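Beta-galactosidase (Bacillus circulans, PDB 4MAD) probably hydrolyses terminal non-reducing beta-D-galactose residues from beta-D-galactosides, as a family 35 glycoside hydrolase. Local coordinates at residues A[509-520]-A[570-581]. Numbering follows the deposited sequence.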
loop_
_atom_site.group_PDB
_atom_site.type_symbol
_atom_site.label_atom_id
_atom_site.label_comp_id
_atom_site.label_asym_id
_atom_site.label_seq_id
_atom_site.Cartn_x
_atom_site.Cartn_y
_atom_site.Cartn_z
ATOM N N LYS A 509 -15.795 27.365 -2.952
ATOM C CA LYS A 509 -16.415 27.088 -4.233
ATOM C C LYS A 509 -16.481 25.615 -4.541
ATOM O O LYS A 509 -15.531 24.922 -4.425
ATOM C CB LYS A 509 -15.638 27.775 -5.346
ATOM C CG LYS A 509 -15.338 29.176 -5.109
ATOM C CD LYS A 509 -14.616 29.823 -6.285
ATOM C CE LYS A 509 -13.158 29.936 -6.097
ATOM N NZ LYS A 509 -12.558 30.866 -7.036
ATOM N N GLU A 510 -17.648 25.169 -4.951
ATOM C CA GLU A 510 -17.828 23.796 -5.315
ATOM C C GLU A 510 -16.954 23.490 -6.514
ATOM O O GLU A 510 -16.707 24.343 -7.283
ATOM C CB GLU A 510 -19.261 23.540 -5.651
ATOM C CG GLU A 510 -20.143 23.764 -4.504
ATOM C CD GLU A 510 -19.993 22.691 -3.444
ATOM O OE1 GLU A 510 -20.647 21.681 -3.594
ATOM O OE2 GLU A 510 -19.241 22.864 -2.495
ATOM N N ASN A 511 -16.452 22.282 -6.608
ATOM C CA ASN A 511 -15.640 21.844 -7.729
ATOM C C ASN A 511 -14.240 22.405 -7.788
ATOM O O ASN A 511 -13.512 22.119 -8.686
ATOM C CB ASN A 511 -16.390 21.981 -9.027
ATOM C CG ASN A 511 -17.516 21.037 -9.106
ATOM O OD1 ASN A 511 -18.597 21.411 -9.392
ATOM N ND2 ASN A 511 -17.272 19.815 -8.803
ATOM N N PHE A 512 -13.878 23.088 -6.732
ATOM C CA PHE A 512 -12.530 23.519 -6.483
ATOM C C PHE A 512 -12.038 22.884 -5.171
ATOM O O PHE A 512 -12.745 22.815 -4.226
ATOM C CB PHE A 512 -12.466 25.017 -6.312
ATOM C CG PHE A 512 -12.688 25.804 -7.561
ATOM C CD1 PHE A 512 -11.667 26.495 -8.148
ATOM C CD2 PHE A 512 -13.905 25.895 -8.117
ATOM C CE1 PHE A 512 -11.898 27.241 -9.248
ATOM C CE2 PHE A 512 -14.116 26.654 -9.196
ATOM C CZ PHE A 512 -13.114 27.296 -9.775
ATOM N N PRO A 513 -10.809 22.427 -5.144
ATOM C CA PRO A 513 -10.323 21.821 -3.918
ATOM C C PRO A 513 -10.064 22.877 -2.870
ATOM O O PRO A 513 -9.458 23.845 -3.161
ATOM C CB PRO A 513 -9.034 21.115 -4.358
ATOM C CG PRO A 513 -9.178 20.936 -5.739
ATOM C CD PRO A 513 -9.871 22.127 -6.222
ATOM N N TYR A 514 -10.502 22.613 -1.658
ATOM C CA TYR A 514 -10.218 23.461 -0.537
ATOM C C TYR A 514 -9.739 22.666 0.651
ATOM O O TYR A 514 -10.209 21.611 0.882
ATOM C CB TYR A 514 -11.442 24.228 -0.119
ATOM C CG TYR A 514 -11.705 25.472 -0.868
ATOM C CD1 TYR A 514 -11.423 26.710 -0.333
ATOM C CD2 TYR A 514 -12.257 25.426 -2.115
ATOM C CE1 TYR A 514 -11.696 27.840 -1.023
ATOM C CE2 TYR A 514 -12.515 26.540 -2.803
ATOM C CZ TYR A 514 -12.250 27.741 -2.270
ATOM O OH TYR A 514 -12.502 28.851 -2.997
ATOM N N PHE A 515 -8.803 23.225 1.386
ATOM C CA PHE A 515 -8.445 22.773 2.689
ATOM C C PHE A 515 -9.430 23.331 3.735
ATOM O O PHE A 515 -9.743 24.475 3.717
ATOM C CB PHE A 515 -7.042 23.205 3.036
ATOM C CG PHE A 515 -5.983 22.611 2.151
ATOM C CD1 PHE A 515 -5.433 21.407 2.420
ATOM C CD2 PHE A 515 -5.536 23.283 1.045
ATOM C CE1 PHE A 515 -4.486 20.892 1.643
ATOM C CE2 PHE A 515 -4.587 22.762 0.283
ATOM C CZ PHE A 515 -4.067 21.566 0.571
ATOM N N HIS A 516 -9.888 22.522 4.629
ATOM C CA HIS A 516 -10.813 22.962 5.607
ATOM C C HIS A 516 -10.158 22.678 6.941
ATOM O O HIS A 516 -9.690 21.612 7.131
ATOM C CB HIS A 516 -12.037 22.134 5.500
ATOM C CG HIS A 516 -12.799 22.346 4.248
ATOM N ND1 HIS A 516 -13.516 23.476 4.008
ATOM C CD2 HIS A 516 -12.959 21.570 3.163
ATOM C CE1 HIS A 516 -14.101 23.382 2.835
ATOM N NE2 HIS A 516 -13.765 22.241 2.293
ATOM N N LYS A 517 -10.138 23.625 7.857
ATOM C CA LYS A 517 -9.432 23.439 9.108
ATOM C C LYS A 517 -10.299 23.560 10.330
ATOM O O LYS A 517 -11.054 24.436 10.430
ATOM C CB LYS A 517 -8.283 24.395 9.250
ATOM C CG LYS A 517 -7.478 24.139 10.456
ATOM C CD LYS A 517 -6.556 25.226 10.708
ATOM C CE LYS A 517 -5.249 24.706 10.994
ATOM N NZ LYS A 517 -4.989 24.835 12.414
ATOM N N GLY A 518 -10.139 22.601 11.226
ATOM C CA GLY A 518 -10.920 22.507 12.424
ATOM C C GLY A 518 -10.109 22.034 13.621
ATOM O O GLY A 518 -9.061 21.530 13.465
ATOM N N ILE A 519 -10.655 22.200 14.807
ATOM C CA ILE A 519 -10.000 21.785 16.023
ATOM C C ILE A 519 -10.819 20.726 16.776
ATOM O O ILE A 519 -11.962 20.914 16.990
ATOM C CB ILE A 519 -9.791 22.985 16.943
ATOM C CG1 ILE A 519 -9.016 24.068 16.220
ATOM C CG2 ILE A 519 -9.031 22.622 18.121
ATOM C CD1 ILE A 519 -7.627 23.794 16.190
ATOM N N LEU A 520 -10.187 19.633 17.165
ATOM C CA LEU A 520 -10.802 18.605 17.955
ATOM C C LEU A 520 -10.195 18.707 19.325
ATOM O O LEU A 520 -9.034 18.691 19.459
ATOM C CB LEU A 520 -10.480 17.259 17.405
ATOM C CG LEU A 520 -10.944 16.042 18.193
ATOM C CD1 LEU A 520 -12.350 16.083 18.356
ATOM C CD2 LEU A 520 -10.529 14.768 17.602
ATOM N N GLU A 570 -6.054 20.441 22.219
ATOM C CA GLU A 570 -6.475 20.743 20.887
ATOM C C GLU A 570 -5.695 19.966 19.858
ATOM O O GLU A 570 -4.544 19.758 20.007
ATOM C CB GLU A 570 -6.335 22.225 20.645
ATOM C CG GLU A 570 -7.221 23.016 21.518
ATOM C CD GLU A 570 -7.176 24.460 21.190
ATOM O OE1 GLU A 570 -6.213 24.933 20.576
ATOM O OE2 GLU A 570 -8.135 25.118 21.564
ATOM N N ASN A 571 -6.377 19.559 18.805
ATOM C CA ASN A 571 -5.815 18.748 17.762
ATOM C C ASN A 571 -6.188 19.388 16.456
ATOM O O ASN A 571 -7.273 19.833 16.314
ATOM C CB ASN A 571 -6.401 17.337 17.816
ATOM C CG ASN A 571 -5.892 16.521 19.006
ATOM O OD1 ASN A 571 -4.975 15.777 18.911
ATOM N ND2 ASN A 571 -6.542 16.680 20.125
ATOM N N GLU A 572 -5.272 19.406 15.510
ATOM C CA GLU A 572 -5.524 20.066 14.281
ATOM C C GLU A 572 -6.067 19.093 13.233
ATOM O O GLU A 572 -5.419 18.202 12.873
ATOM C CB GLU A 572 -4.228 20.699 13.807
ATOM C CG GLU A 572 -4.257 21.194 12.454
ATOM C CD GLU A 572 -2.857 21.601 11.947
ATOM O OE1 GLU A 572 -2.199 20.803 11.265
ATOM O OE2 GLU A 572 -2.448 22.714 12.284
ATOM N N ILE A 573 -7.282 19.324 12.783
ATOM C CA ILE A 573 -7.860 18.525 11.747
ATOM C C ILE A 573 -7.902 19.305 10.463
ATOM O O ILE A 573 -8.513 20.306 10.387
ATOM C CB ILE A 573 -9.289 18.183 12.064
ATOM C CG1 ILE A 573 -9.405 17.548 13.447
ATOM C CG2 ILE A 573 -9.791 17.278 11.065
ATOM C CD1 ILE A 573 -8.513 16.467 13.712
ATOM N N ILE A 574 -7.232 18.786 9.460
ATOM C CA ILE A 574 -7.244 19.390 8.142
ATOM C C ILE A 574 -7.731 18.439 7.090
ATOM O O ILE A 574 -7.224 17.383 6.979
ATOM C CB ILE A 574 -5.856 19.869 7.725
ATOM C CG1 ILE A 574 -5.418 20.985 8.636
ATOM C CG2 ILE A 574 -5.893 20.415 6.350
ATOM C CD1 ILE A 574 -4.092 21.354 8.486
ATOM N N LEU A 575 -8.739 18.850 6.364
ATOM C CA LEU A 575 -9.369 17.995 5.411
ATOM C C LEU A 575 -9.271 18.657 4.086
ATOM O O LEU A 575 -9.628 19.757 4.008
ATOM C CB LEU A 575 -10.809 17.841 5.760
ATOM C CG LEU A 575 -11.707 17.041 4.879
ATOM C CD1 LEU A 575 -12.825 16.406 5.633
ATOM C CD2 LEU A 575 -12.236 17.886 3.824
ATOM N N LEU A 576 -8.770 17.982 3.060
ATOM C CA LEU A 576 -8.758 18.532 1.714
ATOM C C LEU A 576 -9.867 17.847 0.957
ATOM O O LEU A 576 -9.841 16.680 0.817
ATOM C CB LEU A 576 -7.432 18.267 1.008
ATOM C CG LEU A 576 -7.291 18.616 -0.475
ATOM C CD1 LEU A 576 -7.587 20.037 -0.771
ATOM C CD2 LEU A 576 -5.922 18.240 -1.062
ATOM N N GLU A 577 -10.841 18.598 0.528
ATOM C CA GLU A 577 -11.923 18.076 -0.249
ATOM C C GLU A 577 -11.877 18.651 -1.646
ATOM O O GLU A 577 -11.713 19.790 -1.818
ATOM C CB GLU A 577 -13.261 18.380 0.371
ATOM C CG GLU A 577 -14.366 18.392 -0.588
ATOM C CD GLU A 577 -14.843 16.994 -1.007
ATOM O OE1 GLU A 577 -14.864 16.093 -0.167
ATOM O OE2 GLU A 577 -15.185 16.825 -2.176
ATOM N N LEU A 578 -11.951 17.753 -2.599
ATOM C CA LEU A 578 -11.854 18.045 -4.012
ATOM C C LEU A 578 -13.025 18.711 -4.676
ATOM O O LEU A 578 -12.857 19.459 -5.552
ATOM C CB LEU A 578 -11.399 16.827 -4.827
ATOM C CG LEU A 578 -10.086 16.197 -4.443
ATOM C CD1 LEU A 578 -9.704 15.046 -5.335
ATOM C CD2 LEU A 578 -9.023 17.197 -4.308
ATOM N N HIS A 579 -14.225 18.327 -4.311
ATOM C CA HIS A 579 -15.379 18.755 -5.042
ATOM C C HIS A 579 -16.502 19.468 -4.305
ATOM O O HIS A 579 -16.938 20.510 -4.720
ATOM C CB HIS A 579 -16.015 17.559 -5.696
ATOM C CG HIS A 579 -15.117 16.859 -6.644
ATOM N ND1 HIS A 579 -14.857 17.345 -7.897
ATOM C CD2 HIS A 579 -14.414 15.716 -6.519
ATOM C CE1 HIS A 579 -14.026 16.527 -8.504
ATOM N NE2 HIS A 579 -13.742 15.535 -7.692
ATOM N N LYS A 580 -17.005 18.810 -3.286
ATOM C CA LYS A 580 -18.203 19.268 -2.631
ATOM C C LYS A 580 -17.948 19.487 -1.162
ATOM O O LYS A 580 -17.535 18.630 -0.519
ATOM C CB LYS A 580 -19.315 18.286 -2.832
ATOM C CG LYS A 580 -19.794 18.181 -4.226
ATOM C CD LYS A 580 -20.803 17.095 -4.312
ATOM C CE LYS A 580 -21.497 16.982 -5.625
ATOM N NZ LYS A 580 -22.335 15.785 -5.639
ATOM N N HIS A 581 -18.228 20.686 -0.689
ATOM C CA HIS A 581 -17.812 21.128 0.614
ATOM C C HIS A 581 -18.958 21.199 1.625
ATOM O O HIS A 581 -20.066 21.393 1.259
ATOM C CB HIS A 581 -17.125 22.484 0.467
ATOM C CG HIS A 581 -16.029 22.471 -0.544
ATOM N ND1 HIS A 581 -14.822 21.874 -0.311
ATOM C CD2 HIS A 581 -15.991 22.913 -1.814
ATOM C CE1 HIS A 581 -14.088 21.945 -1.394
ATOM N NE2 HIS A 581 -14.767 22.587 -2.313
#
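H581 is gripped through both ring nitrogens: NE2 donates to F512 O at 2.8 Å, almost in the plane of the imidazole, while ND1 and H516 NE2 share a 2.8 Å hydrogen bond in which either could be the donor. Imidazole suits this place because its two nitrogens can serve two partners, and H516 ND1 continues the hydrogen-bonded series to H364. H581, just past its strand, thus reaches back to the neighbouring one; strand segments 514-520 and 570-577 are antiparallel neighbours in the sheet of the galactose-binding-like domain. E510, bent at chi2 (-71°), folds back so that the syn lone pair of OE2 takes H581 N at 3.0 Å. The type II turn K509-F512 is tied down as N511 N reaches H579 O in a nearly straight bond. The carboxylate of E577 can accept several N-H groups: OE2 takes H579 N and K580 N from opposite faces, and Y550 and T536 hold OE1. Y514 turns its ring edge toward the H581 face, planes at 79°. A leucine in place of H581 would probably leave F512 O and H516 NE2 without their mates and cost Y514 that face. Backbone bonds join Y514-E577, H516-L575, G518-I573 and L520-N571, N571 N to L520 O being weak. Lysine's length lets K517 NZ form a salt bridge with E572 OE2, its hydrogen bond weak at 3.3 Å. On the other sheet face from H516, branched L576 packs against flat F515, its CD1 methyl 3.9 Å from the ring centroid, only 5° off the normal.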